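Local coordinates for protein ficolin-3 (Homo sapiens, PDB 2J60) that probably recognises sugars on microbial surfaces through its fibrinogen-like domain, as a lectin of the ficolin family in innate immunity, at residues D143-H148 with Y181-N186; F114-T119 with K135-T140; V191-A196 with V209-R214. All blocks are in the same frame, centred on the assembly; numbering follows the deposited sequence.

Contact 1 (D143-H148 with Y181-N186); sequences DSLSLH and YRSNLN. With ABE (alpha-D-Abequopyranose), chain D.
The guanidinium group of Arg182 meets Asp143 O at its edge, close to its own plane. Arg182 NH2 gives Asp143 O a hydrogen bond of 2.9 Å, with 150° at the hydrogen. Ser144 OG lies over one face of the same group; its hydroxyl is hydrogen-bonded to Ser205. The His148 ring turns an edge to the backbone of Tyr181, Arg182 and Ser183, and Leu147 CD2 lies over one of its faces near the rim. In the conformer given, the Tyr181 ring has Asn184 CB on one face and the abequose on the other, with ABE O2 3.9 Å above the ring plane. Two backbone bonds also hold this sugar: Tyr181 N gives to ABE O1 (3.1 Å), and ABE O2 gives to Tyr181 O. Ser183 OG donates to Ser144 O over 3.1 Å from above the carbonyl plane. Arg182 is bent at chi2 (-101°) and chi3 (-56°), which brings its end back to Asp143 O. Asp143 OD1 accepts from Leu145 N, an Asx turn, and from Ser146 N, the wider Asx motif. The loop 143-148 thus backs the sugar-binding segment of the fibrinogen-like domain, and two of its carbonyls, those of Asp143 and Ser144, are met by side-chain donors from 181-186.

Contact 2 (F114-T119 with K135-T140); sequences FAHYAT and KFSEGT
Backbone hydrogen bonds join His116 and Ala118 to the returning chain of a beta hairpin. Ser137 N gives a nearly straight bond to His116 O, 2.7 Å long with 173° at the hydrogen. Ala118 N gives another to Lys135 O, at 2.9 Å. The bond from His116 N to Glu138 O is weak. Tyr117 and Phe136 form an antiparallel non-hydrogen-bonded pair. The axes of the two short strands make an angle of 134°, well away from strictly antiparallel.

Side-chain oxygens add to these bonds. Thr140 OG1 accepts from Phe114 N at 3.1 Å and so ties the end of the second segment to the first strand. Ser137 OG makes a weak second bond to His116 O.

Aromatic contacts form a third group. Tyr117 and Phe136 meet on the same face of the sheet, where Phe136 turns its edge to the face of Tyr117. This is a T-shaped stack, with ring centroids 5.4 Å apart and planes at 70°. Phe136 CD1 comes 3.7 Å from Tyr117 CE1. Farther round the Phe136 edge, CE1 meets Ala115 CB.

Phe114, in the conformer given, makes a CH-pi contact. Gly139 CA stands over the centre of the Phe114 ring, 3.9 Å from the centroid. The Glu138 side chain passes the rim of this ring, where Phe114 CZ is 3.7 Å from Glu138 OE1.

Trp203 lies against Ala115 and Tyr117, and Tyr117 OH is hydrogen-bonded to Asp143. The chemistry is thus mixed: few regular backbone bonds join the strands at this end of the hairpin, and aromatic packing and hydroxyl groups supply much of the remaining contact.

Contact 3 (V191-A196 with V209-R214); sequences VSEAAA and VGHPYR. With ABE (alpha-D-Abequopyranose), chain D.
Apolar contact is made by Ala196 and Pro212. The methyl group of Ala196 points at the proline ring and touches its CD and CG edge. Ala196 CB is 3.7 Å from Pro212 CD and a little farther from CG. Ala196 CB also lies 4.0 Å from Gly210 O.

The polar contact is between Glu193 and His211. The carboxylate comes obliquely to the imidazole, with the two planes 47° apart. Glu193 OE2 is 3.5 Å from His211 ND1. The Glu193 chain leaves with CG anti to N (chi1 168°) and then bends at chi2 (86°), which carries its end toward the second segment. Its salt-bridge partner, Arg207, lies between the segments in sequence and is met by Glu193 OE1. Arg207 also gives a hydrogen bond to Pro212 O, so it links both sides.

Both segments belong to the long irregular region of the fibrinogen-like domain that runs from helix 167-171 to strand 215-220. Neither contains a regular helix or strand.

Contact with the ligand comes from Val209 alone in these segments. Both its methyl groups approach ABE O2 from one side, and Val209 CG2 comes to 3.2 Å of ABE O2. Next to it, Gly210 N is hydrogen-bonded to Asp202.

From the N terminus, contact 2 comes first: it closes the hairpin of strands 112-122 and 131-138 at the side of the antiparallel sheet. Contact 1 follows. It closes the longer loop that holds helix 167-171 and brings the chain after the hairpin against the sugar-binding segment. Contact 3 closes a short helix-free loop before strand 215-220. The three follow in series, with no nesting or crossing. Contacts 1 and 2 touch directly, through the end of Tyr117 and through Phe136, which packs on Asp143. Contacts 1 and 3 meet where Tyr181 touches Val209, and both reach the abequose. Contacts 2 and 3 do not touch.

Contact 1 (D143-H148 with Y181-N186)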
ATOM      1  N   ASP A 143      -6.932  13.467  -3.524  1.00 32.79           N
ATOM      2  CA  ASP A 143      -7.580  12.179  -3.361  1.00 32.57           C
ATOM      3  C   ASP A 143      -7.541  11.426  -4.663  1.00 32.52           C
ATOM      4  O   ASP A 143      -8.228  11.774  -5.628  1.00 34.51           O
ATOM      5  CB  ASP A 143      -9.031  12.383  -2.911  1.00 33.11           C
ATOM      6  CG  ASP A 143      -9.811  11.083  -2.811  1.00 33.09           C
ATOM      7  OD1 ASP A 143      -9.208   9.997  -2.940  1.00 33.91           O
ATOM      8  OD2 ASP A 143     -11.044  11.144  -2.590  1.00 34.43           O
ATOM      9  N   SER A 144      -6.759  10.360  -4.690  1.00 31.57           N
ATOM     10  CA  SER A 144      -6.708   9.528  -5.873  1.00 30.97           C
ATOM     11  C   SER A 144      -7.027   8.058  -5.595  1.00 29.82           C
ATOM     12  O   SER A 144      -6.841   7.214  -6.461  1.00 29.22           O
ATOM     13  CB  SER A 144      -5.372   9.707  -6.576  1.00 30.55           C
ATOM     14  OG  SER A 144      -5.266  11.047  -7.036  1.00 30.35           O
ATOM     15  N   LEU A 145      -7.555   7.774  -4.403  1.00 28.28           N
ATOM     16  CA  LEU A 145      -7.894   6.406  -4.040  1.00 28.66           C
ATOM     17  C   LEU A 145      -9.405   6.167  -3.918  1.00 28.27           C
ATOM     18  O   LEU A 145      -9.857   5.027  -3.952  1.00 27.99           O
ATOM     19  CB  LEU A 145      -7.197   6.004  -2.734  1.00 28.51           C
ATOM     20  CG  LEU A 145      -6.922   4.518  -2.505  1.00 30.64           C
ATOM     21  CD1 LEU A 145      -6.108   3.869  -3.641  1.00 28.58           C
ATOM     22  CD2 LEU A 145      -6.246   4.314  -1.138  1.00 30.70           C
ATOM     23  N   SER A 146     -10.185   7.231  -3.770  1.00 28.34           N
ATOM     24  CA  SER A 146     -11.632   7.083  -3.599  1.00 29.21           C
ATOM     25  C   SER A 146     -12.305   6.297  -4.707  1.00 28.98           C
ATOM     26  O   SER A 146     -13.125   5.412  -4.443  1.00 27.15           O
ATOM     27  CB  SER A 146     -12.294   8.440  -3.438  1.00 29.71           C
ATOM     28  OG  SER A 146     -12.041   8.889  -2.135  1.00 32.29           O
ATOM     29  N   LEU A 147     -11.957   6.635  -5.942  1.00 29.33           N
ATOM     30  CA  LEU A 147     -12.394   5.869  -7.090  1.00 30.82           C
ATOM     31  C   LEU A 147     -12.276   4.368  -6.818  1.00 29.53           C
ATOM     32  O   LEU A 147     -13.123   3.592  -7.229  1.00 29.22           O
ATOM     33  CB  LEU A 147     -11.579   6.228  -8.344  1.00 31.09           C
ATOM     34  CG  LEU A 147     -11.770   5.271  -9.544  1.00 33.36           C
ATOM     35  CD1 LEU A 147     -13.206   5.275 -10.132  1.00 34.45           C
ATOM     36  CD2 LEU A 147     -10.760   5.519 -10.638  1.00 33.98           C
ATOM     37  N   HIS A 148     -11.220   3.965  -6.124  1.00 28.67           N
ATOM     38  CA  HIS A 148     -10.900   2.549  -6.018  1.00 26.69           C
ATOM     39  C   HIS A 148     -11.604   1.814  -4.903  1.00 26.65           C
ATOM     40  O   HIS A 148     -11.555   0.579  -4.851  1.00 26.13           O
ATOM     41  CB  HIS A 148      -9.386   2.358  -5.936  1.00 27.88           C
ATOM     42  CG  HIS A 148      -8.690   2.692  -7.210  1.00 24.53           C
ATOM     43  ND1 HIS A 148      -8.075   3.903  -7.425  1.00 27.27           N
ATOM     44  CD2 HIS A 148      -8.534   1.983  -8.352  1.00 25.98           C
ATOM     45  CE1 HIS A 148      -7.544   3.918  -8.635  1.00 24.72           C
ATOM     46  NE2 HIS A 148      -7.810   2.767  -9.220  1.00 25.70           N
ATOM     47  N   TYR A 181      -7.276   3.312 -13.482  0.50 32.64           N
ATOM     48  CA  TYR A 181      -6.958   3.879 -12.175  0.50 32.11           C
ATOM     49  C   TYR A 181      -6.850   5.401 -12.078  0.50 32.38           C
ATOM     50  O   TYR A 181      -6.734   6.112 -13.081  0.50 32.64           O
ATOM     51  CB  TYR A 181      -5.650   3.270 -11.659  0.50 30.69           C
ATOM     52  CG  TYR A 181      -4.450   3.645 -12.492  0.50 29.41           C
ATOM     53  CD1 TYR A 181      -3.732   4.804 -12.224  0.50 27.99           C
ATOM     54  CD2 TYR A 181      -4.035   2.843 -13.553  0.50 28.75           C
ATOM     55  CE1 TYR A 181      -2.648   5.155 -12.975  0.50 27.70           C
ATOM     56  CE2 TYR A 181      -2.935   3.193 -14.318  0.50 27.82           C
ATOM     57  CZ  TYR A 181      -2.246   4.348 -14.016  0.50 26.75           C
ATOM     58  OH  TYR A 181      -1.152   4.704 -14.761  0.50 26.26           O
ATOM     59  N   ARG A 182      -6.865   5.872 -10.832  1.00 32.73           N
ATOM     60  CA  ARG A 182      -6.494   7.233 -10.480  1.00 32.09           C
ATOM     61  C   ARG A 182      -5.154   7.175  -9.715  1.00 32.22           C
ATOM     62  O   ARG A 182      -4.432   8.169  -9.641  1.00 31.74           O
ATOM     63  CB  ARG A 182      -7.578   7.877  -9.593  1.00 33.34           C
ATOM     64  CG  ARG A 182      -8.917   8.160 -10.307  1.00 35.34           C
ATOM     65  CD  ARG A 182      -9.067   9.627 -10.695  1.00 35.52           C
ATOM     66  NE  ARG A 182      -8.912  10.484  -9.525  1.00 37.84           N
ATOM     67  CZ  ARG A 182      -8.493  11.740  -9.579  1.00 36.93           C
ATOM     68  NH1 ARG A 182      -8.197  12.290 -10.749  1.00 37.84           N
ATOM     69  NH2 ARG A 182      -8.373  12.442  -8.467  1.00 37.83           N
ATOM     70  N   SER A 183      -4.834   5.999  -9.146  1.00 30.42           N
ATOM     71  CA  SER A 183      -3.537   5.747  -8.483  1.00 28.31           C
ATOM     72  C   SER A 183      -3.021   4.362  -8.873  1.00 27.15           C
ATOM     73  O   SER A 183      -3.804   3.450  -9.191  1.00 28.21           O
ATOM     74  CB  SER A 183      -3.633   5.858  -6.959  1.00 27.39           C
ATOM     75  OG  SER A 183      -4.668   5.010  -6.464  1.00 28.61           O
ATOM     76  N   ASN A 184      -1.706   4.196  -8.826  1.00 28.07           N
ATOM     77  CA  ASN A 184      -1.075   2.966  -9.308  1.00 27.06           C
ATOM     78  C   ASN A 184       0.265   2.790  -8.589  1.00 27.43           C
ATOM     79  O   ASN A 184       1.303   2.646  -9.219  1.00 28.09           O
ATOM     80  CB  ASN A 184      -0.876   3.084 -10.822  1.00 27.95           C
ATOM     81  CG  ASN A 184      -0.537   1.763 -11.494  1.00 28.97           C
ATOM     82  OD1 ASN A 184      -1.157   0.716 -11.229  1.00 29.73           O
ATOM     83  ND2 ASN A 184       0.453   1.804 -12.384  1.00 29.48           N
ATOM     84  N   LEU A 185       0.235   2.814  -7.263  1.00 26.02           N
ATOM     85  CA  LEU A 185       1.474   2.868  -6.471  1.00 24.78           C
ATOM     86  C   LEU A 185       2.338   1.585  -6.513  1.00 23.39           C
ATOM     87  O   LEU A 185       3.488   1.603  -6.095  1.00 24.22           O
ATOM     88  CB  LEU A 185       1.162   3.251  -5.035  1.00 23.68           C
ATOM     89  CG  LEU A 185       0.537   4.644  -4.881  1.00 22.83           C
ATOM     90  CD1 LEU A 185       0.296   4.866  -3.412  1.00 23.40           C
ATOM     91  CD2 LEU A 185       1.453   5.746  -5.471  1.00 20.13           C
ATOM     92  N   ASN A 186       1.762   0.496  -7.007  1.00 24.13           N
ATOM     93  CA  ASN A 186       2.463  -0.759  -7.165  1.00 23.15           C
ATOM     94  C   ASN A 186       2.897  -0.901  -8.619  1.00 25.35           C
ATOM     95  O   ASN A 186       3.280  -1.993  -9.075  1.00 25.14           O
ATOM     96  CB  ASN A 186       1.542  -1.926  -6.793  1.00 23.45           C
ATOM     97  CG  ASN A 186       1.336  -2.054  -5.307  1.00 24.14           C
ATOM     98  OD1 ASN A 186       2.126  -1.546  -4.510  1.00 24.55           O
ATOM     99  ND2 ASN A 186       0.287  -2.770  -4.921  1.00 23.60           N
TER
HETATM  100  C1  ABE D1277      -5.540   4.474 -16.768  1.00 53.53           C
HETATM  101  C2  ABE D1277      -4.934   5.870 -16.883  1.00 53.08           C
HETATM  102  C3  ABE D1277      -5.561   6.666 -18.018  1.00 54.14           C
HETATM  103  C4  ABE D1277      -5.576   5.841 -19.303  1.00 54.64           C
HETATM  104  C5  ABE D1277      -6.203   4.472 -19.036  1.00 54.24           C
HETATM  105  C6  ABE D1277      -6.278   3.612 -20.295  1.00 54.79           C
HETATM  106  O1  ABE D1277      -6.919   4.537 -16.352  1.00 52.71           O
HETATM  107  O2  ABE D1277      -5.099   6.597 -15.663  1.00 53.99           O
HETATM  108  O5  ABE D1277      -5.436   3.810 -18.030  1.00 53.06           O

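Contact 2 (F114-T119 with K135-T140)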
ATOM      1  N   PHE A 114       1.197  14.218   0.827  0.50 27.67           N
ATOM      2  CA  PHE A 114       0.543  13.156   1.599  0.50 26.27           C
ATOM      3  C   PHE A 114      -0.972  13.155   1.429  0.50 26.64           C
ATOM      4  O   PHE A 114      -1.558  14.179   1.095  0.50 25.93           O
ATOM      5  CB  PHE A 114       0.880  13.272   3.090  0.50 25.91           C
ATOM      6  CG  PHE A 114       0.003  14.237   3.843  0.50 24.08           C
ATOM      7  CD1 PHE A 114      -1.055  13.783   4.615  0.50 24.40           C
ATOM      8  CD2 PHE A 114       0.247  15.614   3.792  0.50 25.24           C
ATOM      9  CE1 PHE A 114      -1.864  14.688   5.316  0.50 25.22           C
ATOM     10  CE2 PHE A 114      -0.563  16.516   4.477  0.50 23.31           C
ATOM     11  CZ  PHE A 114      -1.614  16.047   5.241  0.50 23.84           C
ATOM     12  N   ALA A 115      -1.588  11.996   1.669  1.00 25.19           N
ATOM     13  CA  ALA A 115      -3.033  11.834   1.573  1.00 26.00           C
ATOM     14  C   ALA A 115      -3.461  10.944   2.726  1.00 25.30           C
ATOM     15  O   ALA A 115      -2.759   9.980   3.053  1.00 24.40           O
ATOM     16  CB  ALA A 115      -3.411  11.236   0.243  1.00 24.96           C
ATOM     17  N   HIS A 116      -4.573  11.304   3.374  1.00 25.53           N
ATOM     18  CA  HIS A 116      -5.047  10.636   4.585  1.00 24.96           C
ATOM     19  C   HIS A 116      -6.517  10.258   4.441  1.00 26.09           C
ATOM     20  O   HIS A 116      -7.356  11.122   4.118  1.00 26.68           O
ATOM     21  CB  HIS A 116      -4.847  11.557   5.787  0.50 25.76           C
ATOM     22  CG  HIS A 116      -3.411  11.877   6.067  0.50 25.24           C
ATOM     23  ND1 HIS A 116      -2.741  11.382   7.166  0.50 26.84           N
ATOM     24  CD2 HIS A 116      -2.508  12.617   5.380  0.50 26.85           C
ATOM     25  CE1 HIS A 116      -1.491  11.809   7.148  0.50 26.17           C
ATOM     26  NE2 HIS A 116      -1.320  12.557   6.073  0.50 26.81           N
ATOM     27  N   TYR A 117      -6.827   8.981   4.683  1.00 24.81           N
ATOM     28  CA  TYR A 117      -8.209   8.469   4.640  1.00 24.98           C
ATOM     29  C   TYR A 117      -8.575   7.891   5.999  1.00 24.76           C
ATOM     30  O   TYR A 117      -7.729   7.247   6.644  1.00 25.30           O
ATOM     31  CB  TYR A 117      -8.355   7.392   3.559  1.00 24.56           C
ATOM     32  CG  TYR A 117      -8.033   7.906   2.177  1.00 25.43           C
ATOM     33  CD1 TYR A 117      -9.035   8.321   1.315  1.00 24.32           C
ATOM     34  CD2 TYR A 117      -6.701   7.981   1.734  1.00 25.50           C
ATOM     35  CE1 TYR A 117      -8.726   8.814   0.037  1.00 25.93           C
ATOM     36  CE2 TYR A 117      -6.387   8.459   0.466  1.00 24.56           C
ATOM     37  CZ  TYR A 117      -7.398   8.874  -0.368  1.00 25.37           C
ATOM     38  OH  TYR A 117      -7.056   9.349  -1.615  1.00 29.70           O
ATOM     39  N   ALA A 118      -9.818   8.120   6.440  1.00 25.54           N
ATOM     40  CA  ALA A 118     -10.243   7.803   7.816  1.00 26.37           C
ATOM     41  C   ALA A 118     -10.077   6.325   8.208  1.00 26.40           C
ATOM     42  O   ALA A 118      -9.670   6.021   9.319  1.00 26.10           O
ATOM     43  CB  ALA A 118     -11.721   8.249   8.059  1.00 25.31           C
ATOM     44  N   THR A 119     -10.433   5.412   7.306  1.00 26.72           N
ATOM     45  CA  THR A 119     -10.312   3.981   7.595  1.00 27.41           C
ATOM     46  C   THR A 119      -9.819   3.235   6.361  1.00 25.39           C
ATOM     47  O   THR A 119     -10.009   3.685   5.233  1.00 24.78           O
ATOM     48  CB  THR A 119     -11.661   3.346   7.966  1.00 27.88           C
ATOM     49  OG1 THR A 119     -12.607   3.671   6.947  1.00 30.61           O
ATOM     50  CG2 THR A 119     -12.175   3.834   9.327  1.00 30.60           C
ATOM     51  N   LYS A 135     -13.428   7.943   4.234  1.00 27.66           N
ATOM     52  CA  LYS A 135     -13.403   9.199   3.487  1.00 29.42           C
ATOM     53  C   LYS A 135     -12.068   9.929   3.626  1.00 29.30           C
ATOM     54  O   LYS A 135     -11.388   9.834   4.643  1.00 29.55           O
ATOM     55  CB  LYS A 135     -14.533  10.125   3.954  1.00 30.92           C
ATOM     56  CG  LYS A 135     -15.946   9.542   3.823  1.00 33.40           C
ATOM     57  CD  LYS A 135     -16.437   9.614   2.380  1.00 37.20           C
ATOM     58  CE  LYS A 135     -17.778   8.865   2.216  1.00 39.31           C
ATOM     59  NZ  LYS A 135     -18.303   8.962   0.826  1.00 41.77           N
ATOM     60  N   PHE A 136     -11.728  10.678   2.589  1.00 30.30           N
ATOM     61  CA  PHE A 136     -10.536  11.495   2.537  1.00 29.73           C
ATOM     62  C   PHE A 136     -10.608  12.586   3.598  1.00 30.88           C
ATOM     63  O   PHE A 136     -11.600  13.314   3.677  1.00 28.80           O
ATOM     64  CB  PHE A 136     -10.450  12.104   1.140  1.00 30.90           C
ATOM     65  CG  PHE A 136      -9.248  12.970   0.908  1.00 31.99           C
ATOM     66  CD1 PHE A 136      -8.021  12.409   0.570  1.00 33.03           C
ATOM     67  CD2 PHE A 136      -9.355  14.358   0.968  1.00 32.91           C
ATOM     68  CE1 PHE A 136      -6.901  13.214   0.315  1.00 32.52           C
ATOM     69  CE2 PHE A 136      -8.257  15.171   0.728  1.00 32.42           C
ATOM     70  CZ  PHE A 136      -7.017  14.603   0.408  1.00 33.32           C
ATOM     71  N   SER A 137      -9.568  12.702   4.421  1.00 30.24           N
ATOM     72  CA  SER A 137      -9.565  13.756   5.426  1.00 32.26           C
ATOM     73  C   SER A 137      -8.729  14.932   4.957  1.00 32.94           C
ATOM     74  O   SER A 137      -9.257  16.010   4.748  1.00 34.59           O
ATOM     75  CB  SER A 137      -9.098  13.253   6.785  1.00 32.20           C
ATOM     76  OG  SER A 137      -7.725  12.935   6.760  1.00 34.15           O
ATOM     77  N   GLU A 138      -7.428  14.736   4.773  1.00 34.03           N
ATOM     78  CA  GLU A 138      -6.580  15.829   4.259  1.00 34.31           C
ATOM     79  C   GLU A 138      -5.413  15.294   3.450  1.00 33.74           C
ATOM     80  O   GLU A 138      -5.046  14.125   3.562  1.00 31.93           O
ATOM     81  CB  GLU A 138      -6.056  16.704   5.409  1.00 35.07           C
ATOM     82  CG  GLU A 138      -5.435  15.882   6.538  1.00 38.71           C
ATOM     83  CD  GLU A 138      -4.619  16.710   7.521  0.75 40.52           C
ATOM     84  OE1 GLU A 138      -4.245  17.862   7.191  0.75 43.40           O
ATOM     85  OE2 GLU A 138      -4.348  16.203   8.630  0.75 41.41           O
ATOM     86  N   GLY A 139      -4.832  16.151   2.628  1.00 33.17           N
ATOM     87  CA  GLY A 139      -3.638  15.754   1.910  1.00 33.48           C
ATOM     88  C   GLY A 139      -3.294  16.627   0.741  1.00 33.00           C
ATOM     89  O   GLY A 139      -4.086  16.802  -0.178  1.00 33.50           O
ATOM     90  N   THR A 140      -2.074  17.148   0.780  1.00 33.32           N
ATOM     91  CA  THR A 140      -1.533  17.971  -0.279  1.00 33.23           C
ATOM     92  C   THR A 140      -1.531  17.218  -1.611  1.00 34.15           C
ATOM     93  O   THR A 140      -1.551  17.829  -2.675  1.00 34.89           O
ATOM     94  CB  THR A 140      -0.102  18.387   0.061  1.00 33.06           C
ATOM     95  OG1 THR A 140       0.635  17.219   0.432  1.00 30.35           O
ATOM     96  CG2 THR A 140      -0.099  19.356   1.240  1.00 32.58           C
TER

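Contact 3 (V191-A196 with V209-R214)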
ATOM      1  N   VAL A 191      13.434   5.556 -12.699  1.00 38.41           N
ATOM      2  CA  VAL A 191      14.457   6.273 -11.938  1.00 39.49           C
ATOM      3  C   VAL A 191      14.496   7.783 -12.190  1.00 39.99           C
ATOM      4  O   VAL A 191      15.096   8.525 -11.418  1.00 39.54           O
ATOM      5  CB  VAL A 191      15.884   5.658 -12.143  1.00 40.65           C
ATOM      6  CG1 VAL A 191      15.824   4.133 -12.117  1.00 40.11           C
ATOM      7  CG2 VAL A 191      16.509   6.147 -13.454  1.00 41.33           C
ATOM      8  N   SER A 192      13.857   8.234 -13.266  1.00 40.70           N
ATOM      9  CA  SER A 192      13.690   9.668 -13.514  1.00 41.67           C
ATOM     10  C   SER A 192      12.454   9.943 -14.369  1.00 42.57           C
ATOM     11  O   SER A 192      11.875   9.021 -14.945  1.00 43.46           O
ATOM     12  CB  SER A 192      14.930  10.238 -14.204  1.00 41.09           C
ATOM     13  OG  SER A 192      15.047   9.719 -15.514  1.00 39.94           O
ATOM     14  N   GLU A 193      12.060  11.210 -14.451  1.00 44.33           N
ATOM     15  CA  GLU A 193      10.958  11.637 -15.324  1.00 45.01           C
ATOM     16  C   GLU A 193      11.234  11.333 -16.799  1.00 45.09           C
ATOM     17  O   GLU A 193      10.298  11.208 -17.582  1.00 45.30           O
ATOM     18  CB  GLU A 193      10.633  13.130 -15.129  1.00 45.55           C
ATOM     19  CG  GLU A 193       9.690  13.743 -16.198  1.00 46.41           C
ATOM     20  CD  GLU A 193       8.198  13.552 -15.904  0.75 47.40           C
ATOM     21  OE1 GLU A 193       7.757  13.865 -14.776  0.75 46.46           O
ATOM     22  OE2 GLU A 193       7.458  13.111 -16.816  0.75 46.89           O
ATOM     23  N   ALA A 194      12.511  11.203 -17.171  1.00 45.48           N
ATOM     24  CA  ALA A 194      12.872  10.872 -18.553  1.00 44.57           C
ATOM     25  C   ALA A 194      12.698   9.386 -18.841  1.00 45.46           C
ATOM     26  O   ALA A 194      12.460   8.990 -19.988  1.00 45.49           O
ATOM     27  CB  ALA A 194      14.286  11.307 -18.863  1.00 44.38           C
ATOM     28  N   ALA A 195      12.818   8.560 -17.804  1.00 45.31           N
ATOM     29  CA  ALA A 195      12.600   7.125 -17.965  1.00 45.24           C
ATOM     30  C   ALA A 195      11.162   6.741 -17.630  1.00 44.83           C
ATOM     31  O   ALA A 195      10.814   5.562 -17.630  1.00 44.69           O
ATOM     32  CB  ALA A 195      13.586   6.324 -17.115  1.00 45.49           C
ATOM     33  N   ALA A 196      10.334   7.745 -17.368  1.00 45.24           N
ATOM     34  CA  ALA A 196       8.930   7.546 -17.016  1.00 45.16           C
ATOM     35  C   ALA A 196       8.167   6.687 -18.014  1.00 46.31           C
ATOM     36  O   ALA A 196       8.354   6.806 -19.229  1.00 46.24           O
ATOM     37  CB  ALA A 196       8.244   8.881 -16.857  1.00 45.24           C
ATOM     38  N   VAL A 209      -1.404  11.236 -14.162  1.00 40.39           N
ATOM     39  CA  VAL A 209      -1.031   9.979 -14.806  1.00 40.59           C
ATOM     40  C   VAL A 209       0.165  10.197 -15.723  1.00 41.22           C
ATOM     41  O   VAL A 209       0.234  11.199 -16.419  1.00 41.52           O
ATOM     42  CB  VAL A 209      -2.218   9.374 -15.593  1.00 40.64           C
ATOM     43  CG1 VAL A 209      -1.787   8.167 -16.415  1.00 39.78           C
ATOM     44  CG2 VAL A 209      -3.315   8.991 -14.630  1.00 39.46           C
ATOM     45  N   GLY A 210       1.119   9.274 -15.693  1.00 41.15           N
ATOM     46  CA  GLY A 210       2.310   9.389 -16.534  1.00 40.06           C
ATOM     47  C   GLY A 210       3.438  10.178 -15.896  1.00 39.32           C
ATOM     48  O   GLY A 210       4.526  10.277 -16.460  1.00 39.72           O
ATOM     49  N   HIS A 211       3.187  10.725 -14.709  1.00 38.98           N
ATOM     50  CA  HIS A 211       4.181  11.523 -13.997  1.00 38.41           C
ATOM     51  C   HIS A 211       4.490  10.905 -12.617  1.00 37.93           C
ATOM     52  O   HIS A 211       3.876  11.255 -11.593  1.00 36.45           O
ATOM     53  CB  HIS A 211       3.719  12.983 -13.898  1.00 39.76           C
ATOM     54  CG  HIS A 211       3.465  13.612 -15.233  1.00 42.42           C
ATOM     55  ND1 HIS A 211       4.393  14.411 -15.868  1.00 44.04           N
ATOM     56  CD2 HIS A 211       2.406  13.526 -16.074  1.00 44.16           C
ATOM     57  CE1 HIS A 211       3.913  14.797 -17.037  1.00 44.37           C
ATOM     58  NE2 HIS A 211       2.709  14.273 -17.187  1.00 45.11           N
ATOM     59  N   PRO A 212       5.451   9.962 -12.605  1.00 37.32           N
ATOM     60  CA  PRO A 212       5.726   9.047 -11.487  1.00 36.08           C
ATOM     61  C   PRO A 212       6.404   9.700 -10.304  1.00 35.09           C
ATOM     62  O   PRO A 212       6.907  10.807 -10.404  1.00 36.84           O
ATOM     63  CB  PRO A 212       6.668   8.008 -12.106  1.00 36.13           C
ATOM     64  CG  PRO A 212       7.375   8.756 -13.200  1.00 37.58           C
ATOM     65  CD  PRO A 212       6.350   9.731 -13.750  1.00 36.65           C
ATOM     66  N   TYR A 213       6.396   9.009  -9.175  1.00 33.64           N
ATOM     67  CA  TYR A 213       7.129   9.445  -8.006  1.00 31.91           C
ATOM     68  C   TYR A 213       8.368   8.594  -7.802  1.00 31.37           C
ATOM     69  O   TYR A 213       8.471   7.475  -8.312  1.00 32.20           O
ATOM     70  CB  TYR A 213       6.250   9.382  -6.755  1.00 32.13           C
ATOM     71  CG  TYR A 213       5.087  10.338  -6.809  1.00 32.18           C
ATOM     72  CD1 TYR A 213       5.123  11.550  -6.138  1.00 31.03           C
ATOM     73  CD2 TYR A 213       3.964  10.033  -7.554  1.00 32.68           C
ATOM     74  CE1 TYR A 213       4.044  12.424  -6.190  1.00 32.70           C
ATOM     75  CE2 TYR A 213       2.896  10.904  -7.622  1.00 32.87           C
ATOM     76  CZ  TYR A 213       2.941  12.079  -6.945  1.00 31.91           C
ATOM     77  OH  TYR A 213       1.851  12.907  -7.046  1.00 33.07           O
ATOM     78  N   ARG A 214       9.302   9.163  -7.042  0.50 31.28           N
ATOM     79  CA  ARG A 214      10.616   8.590  -6.725  0.50 31.31           C
ATOM     80  C   ARG A 214      10.555   7.666  -5.482  0.50 30.82           C
ATOM     81  O   ARG A 214      11.262   6.657  -5.402  0.50 30.67           O
ATOM     82  CB  ARG A 214      11.614   9.751  -6.507  0.60 30.90           C
ATOM     83  CG  ARG A 214      13.010   9.370  -6.054  0.60 33.37           C
ATOM     84  CD  ARG A 214      13.642  10.508  -5.283  0.60 34.45           C
ATOM     85  NE  ARG A 214      15.041  10.236  -4.961  0.60 36.99           N
ATOM     86  CZ  ARG A 214      15.464   9.228  -4.197  0.60 37.77           C
ATOM     87  NH1 ARG A 214      14.601   8.372  -3.670  0.60 37.92           N
ATOM     88  NH2 ARG A 214      16.763   9.068  -3.969  0.60 37.07           N
TER
HETATM   89  C1  ABE D1277      -5.540   4.474 -16.768  1.00 53.53           C
HETATM   90  C2  ABE D1277      -4.934   5.870 -16.883  1.00 53.08           C
HETATM   91  C3  ABE D1277      -5.561   6.666 -18.018  1.00 54.14           C
HETATM   92  C4  ABE D1277      -5.576   5.841 -19.303  1.00 54.64           C
HETATM   93  C5  ABE D1277      -6.203   4.472 -19.036  1.00 54.24           C
HETATM   94  C6  ABE D1277      -6.278   3.612 -20.295  1.00 54.79           C
HETATM   95  O1  ABE D1277      -6.919   4.537 -16.352  1.00 52.71           O
HETATM   96  O2  ABE D1277      -5.099   6.597 -15.663  1.00 53.99           O
HETATM   97  O5  ABE D1277      -5.436   3.810 -18.030  1.00 53.06           O